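Local coordinates for enoyl-CoA hydratase (Mycobacterium avium subsp. paratuberculosis, PDB 4LK5), which probably catalyses the reversible hydration of enoyl-CoA thioesters to 3-hydroxyacyl-CoA, at residues His130-Ala140 with Cys151-Phe162. Numbering follows the deposited sequence.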
# COMPACT_ATOMS: atom_id res chain seq x y z
N HIS C 130 -4.79 22.21 5.60
CA HIS C 130 -6.17 22.19 5.29
C HIS C 130 -6.41 21.06 4.33
O HIS C 130 -5.48 20.59 3.67
CB HIS C 130 -6.56 23.54 4.67
CG HIS C 130 -6.40 24.68 5.61
ND1 HIS C 130 -7.19 24.82 6.74
CD2 HIS C 130 -5.50 25.68 5.66
CE1 HIS C 130 -6.79 25.89 7.42
NE2 HIS C 130 -5.77 26.43 6.78
N PRO C 131 -7.66 20.60 4.24
CA PRO C 131 -7.91 19.59 3.22
C PRO C 131 -7.70 20.18 1.84
O PRO C 131 -8.14 21.31 1.58
CB PRO C 131 -9.38 19.24 3.44
CG PRO C 131 -9.57 19.44 4.90
CD PRO C 131 -8.76 20.68 5.21
N VAL C 132 -6.98 19.46 0.98
CA VAL C 132 -6.76 19.88 -0.39
C VAL C 132 -7.45 18.91 -1.33
O VAL C 132 -7.17 17.72 -1.27
CB VAL C 132 -5.27 19.94 -0.71
CG1 VAL C 132 -5.08 20.29 -2.18
CG2 VAL C 132 -4.58 20.95 0.19
N VAL C 133 -8.33 19.41 -2.20
CA VAL C 133 -9.18 18.57 -3.01
C VAL C 133 -8.84 18.67 -4.47
O VAL C 133 -8.82 19.76 -4.99
CB VAL C 133 -10.66 18.98 -2.93
CG1 VAL C 133 -11.52 17.94 -3.68
CG2 VAL C 133 -11.11 19.10 -1.50
N ALA C 134 -8.60 17.53 -5.12
CA ALA C 134 -8.40 17.46 -6.55
C ALA C 134 -9.67 17.05 -7.29
O ALA C 134 -10.26 16.01 -7.02
CB ALA C 134 -7.27 16.51 -6.90
N VAL C 135 -10.04 17.86 -8.26
CA VAL C 135 -11.29 17.76 -8.95
C VAL C 135 -10.99 17.38 -10.38
O VAL C 135 -10.64 18.22 -11.16
CB VAL C 135 -11.99 19.13 -8.95
CG1 VAL C 135 -13.28 19.07 -9.75
CG2 VAL C 135 -12.25 19.60 -7.53
N VAL C 136 -11.15 16.11 -10.71
CA VAL C 136 -10.63 15.59 -11.95
C VAL C 136 -11.80 15.29 -12.91
O VAL C 136 -12.43 14.25 -12.77
CB VAL C 136 -9.74 14.36 -11.63
CG1 VAL C 136 -9.05 13.83 -12.87
CG2 VAL C 136 -8.67 14.75 -10.62
N GLN C 137 -12.11 16.20 -13.84
CA GLN C 137 -13.30 16.03 -14.72
C GLN C 137 -12.92 15.30 -15.99
O GLN C 137 -13.78 14.77 -16.65
CB GLN C 137 -14.06 17.32 -15.13
CG GLN C 137 -13.73 18.64 -14.44
CD GLN C 137 -12.40 19.21 -14.90
OE1 GLN C 137 -12.02 19.14 -16.10
NE2 GLN C 137 -11.65 19.77 -13.94
N GLY C 138 -11.63 15.29 -16.33
CA GLY C 138 -11.21 14.59 -17.53
C GLY C 138 -9.82 14.02 -17.44
O GLY C 138 -9.44 13.53 -16.41
N PRO C 139 -9.05 14.08 -18.55
CA PRO C 139 -7.70 13.50 -18.51
C PRO C 139 -6.76 14.13 -17.48
O PRO C 139 -6.81 15.35 -17.24
CB PRO C 139 -7.18 13.73 -19.93
CG PRO C 139 -8.41 13.81 -20.78
CD PRO C 139 -9.49 14.41 -19.92
N ALA C 140 -5.98 13.26 -16.83
CA ALA C 140 -4.85 13.63 -15.98
C ALA C 140 -3.63 12.89 -16.51
O ALA C 140 -3.62 11.64 -16.63
CB ALA C 140 -5.11 13.22 -14.53
N CYS C 151 -2.68 15.42 -3.46
CA CYS C 151 -3.80 15.98 -2.72
C CYS C 151 -4.33 14.98 -1.67
O CYS C 151 -3.81 13.86 -1.54
CB CYS C 151 -4.86 16.44 -3.70
SG CYS C 151 -4.22 17.77 -4.78
N ASP C 152 -5.33 15.39 -0.91
CA ASP C 152 -5.89 14.59 0.20
C ASP C 152 -7.15 13.83 -0.21
O ASP C 152 -7.46 12.74 0.28
CB ASP C 152 -6.24 15.54 1.33
CG ASP C 152 -5.04 16.36 1.78
OD1 ASP C 152 -3.95 15.75 2.02
OD2 ASP C 152 -5.16 17.59 1.84
N VAL C 153 -7.87 14.45 -1.12
CA VAL C 153 -9.10 13.91 -1.58
C VAL C 153 -9.04 14.04 -3.09
O VAL C 153 -8.68 15.10 -3.60
CB VAL C 153 -10.27 14.74 -0.99
CG1 VAL C 153 -11.57 14.41 -1.69
CG2 VAL C 153 -10.37 14.47 0.49
N VAL C 154 -9.36 12.97 -3.80
CA VAL C 154 -9.42 13.02 -5.25
C VAL C 154 -10.79 12.59 -5.74
O VAL C 154 -11.17 11.44 -5.61
CB VAL C 154 -8.30 12.18 -5.87
CG1 VAL C 154 -8.23 12.36 -7.38
CG2 VAL C 154 -6.98 12.56 -5.25
N LEU C 155 -11.54 13.54 -6.30
CA LEU C 155 -12.86 13.31 -6.86
C LEU C 155 -12.74 13.25 -8.38
O LEU C 155 -12.22 14.15 -9.00
CB LEU C 155 -13.79 14.45 -6.48
CG LEU C 155 -14.46 14.49 -5.08
CD1 LEU C 155 -13.85 13.58 -4.05
CD2 LEU C 155 -14.52 15.90 -4.56
N ALA C 156 -13.20 12.15 -8.95
CA ALA C 156 -13.15 11.94 -10.37
C ALA C 156 -14.55 11.77 -11.01
O ALA C 156 -15.49 11.24 -10.39
CB ALA C 156 -12.29 10.73 -10.65
N SER C 157 -14.67 12.28 -12.23
CA SER C 157 -15.75 11.98 -13.15
C SER C 157 -15.56 10.61 -13.79
O SER C 157 -14.43 10.15 -13.99
CB SER C 157 -15.77 13.02 -14.28
OG SER C 157 -16.57 12.58 -15.36
N GLU C 158 -16.66 9.97 -14.17
CA GLU C 158 -16.54 8.76 -14.97
C GLU C 158 -15.81 9.05 -16.29
O GLU C 158 -15.23 8.14 -16.86
CB GLU C 158 -17.90 8.09 -15.19
CG GLU C 158 -18.36 7.41 -13.91
CD GLU C 158 -19.45 6.38 -14.09
OE1 GLU C 158 -20.51 6.75 -14.64
OE2 GLU C 158 -19.25 5.22 -13.64
N ASN C 159 -15.80 10.30 -16.74
CA ASN C 159 -15.02 10.71 -17.94
C ASN C 159 -13.51 10.76 -17.75
O ASN C 159 -12.76 10.67 -18.71
CB ASN C 159 -15.48 12.08 -18.45
CG ASN C 159 -16.82 12.03 -19.17
OD1 ASN C 159 -17.36 10.95 -19.45
ND2 ASN C 159 -17.37 13.21 -19.48
N ALA C 160 -13.07 10.91 -16.51
CA ALA C 160 -11.66 11.04 -16.19
C ALA C 160 -10.86 9.79 -16.42
O ALA C 160 -11.39 8.70 -16.35
CB ALA C 160 -11.50 11.46 -14.74
N PHE C 161 -9.58 9.98 -16.70
CA PHE C 161 -8.61 8.90 -16.60
C PHE C 161 -7.24 9.42 -16.18
O PHE C 161 -6.96 10.62 -16.28
CB PHE C 161 -8.49 8.10 -17.90
CG PHE C 161 -7.93 8.89 -19.07
CD1 PHE C 161 -6.54 9.09 -19.21
CD2 PHE C 161 -8.79 9.44 -20.04
CE1 PHE C 161 -6.02 9.81 -20.28
CE2 PHE C 161 -8.27 10.15 -21.11
CZ PHE C 161 -6.88 10.34 -21.23
N PHE C 162 -6.40 8.49 -15.74
CA PHE C 162 -5.10 8.79 -15.25
C PHE C 162 -4.03 8.10 -16.07
O PHE C 162 -4.16 6.95 -16.47
CB PHE C 162 -5.02 8.38 -13.77
CG PHE C 162 -5.98 9.12 -12.90
CD1 PHE C 162 -7.33 8.74 -12.85
CD2 PHE C 162 -5.58 10.22 -12.19
CE1 PHE C 162 -8.24 9.44 -12.05
CE2 PHE C 162 -6.48 10.93 -11.41
CZ PHE C 162 -7.81 10.55 -11.35
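Pro139 lies against one face of the Phe161 ring, its CA over the ring centre, 4.2 Å above the plane. The Pro139 CB makes an off-centre CH-pi contact, 4.1 Å from the Phe161 ring centroid. With CG between the backbone N and the carbonyl carbon (chi1 66°), the Phe161 ring swings toward Pro139 and turns a face to it. Phe162, with the side chain directed to the other side of these short strands, meets Val136 and Ala140 obliquely: its CZ comes to 3.8 Å from Val136 CG1, while CD2 touches Ala140 CB. Val136 CG1 also leans on Ala160 CB, while the other branch, CG2, reaches Val154 CG1. Toward the start of the strands, Cys151 SG rests between Val132 CG1 and Ala134 CB, and on the other face, with Val135 and Val153, Val133 CG1 packs on Leu155 CD2 at 3.7 Å.

Strands 132-136 and 153-157 run parallel, 17° apart, and bond in the staggered parallel pattern: Ala134 N donates to Val153 O, Ala134 O accepts from Leu155 N, Val136 N donates to Leu155 O, and Val136 O accepts from Ser157 N at 3.0 Å. At the entry, Val132 O receives Asp152 N. Strand 153-157 ends in a type I turn from Ser157 to Ala160, with Ser157 OG accepting from Asn159 N in an ST turn (2.8 Å), while 132-136 continues through Gln137-Gly138; the chains then pair again in parallel, Ala140 N binding Phe161 O, in the small sheet that also holds strand 200-201.

Near the strand entry, Arg187 NH2 of a second subunit hydrogen-bonds Cys151 O, and Leu195 of that subunit packs on Pro131 and Val153. Helix 143-150 links the two parallel neighbours, a beta-alpha-beta crossover, consistent with the crotonase-like fold. Strand 82-87 flanks 132-136, strand 213-215 lies beside 153-157 in the sheet, and helix 217-233 touches Val133, Val135 and Leu155.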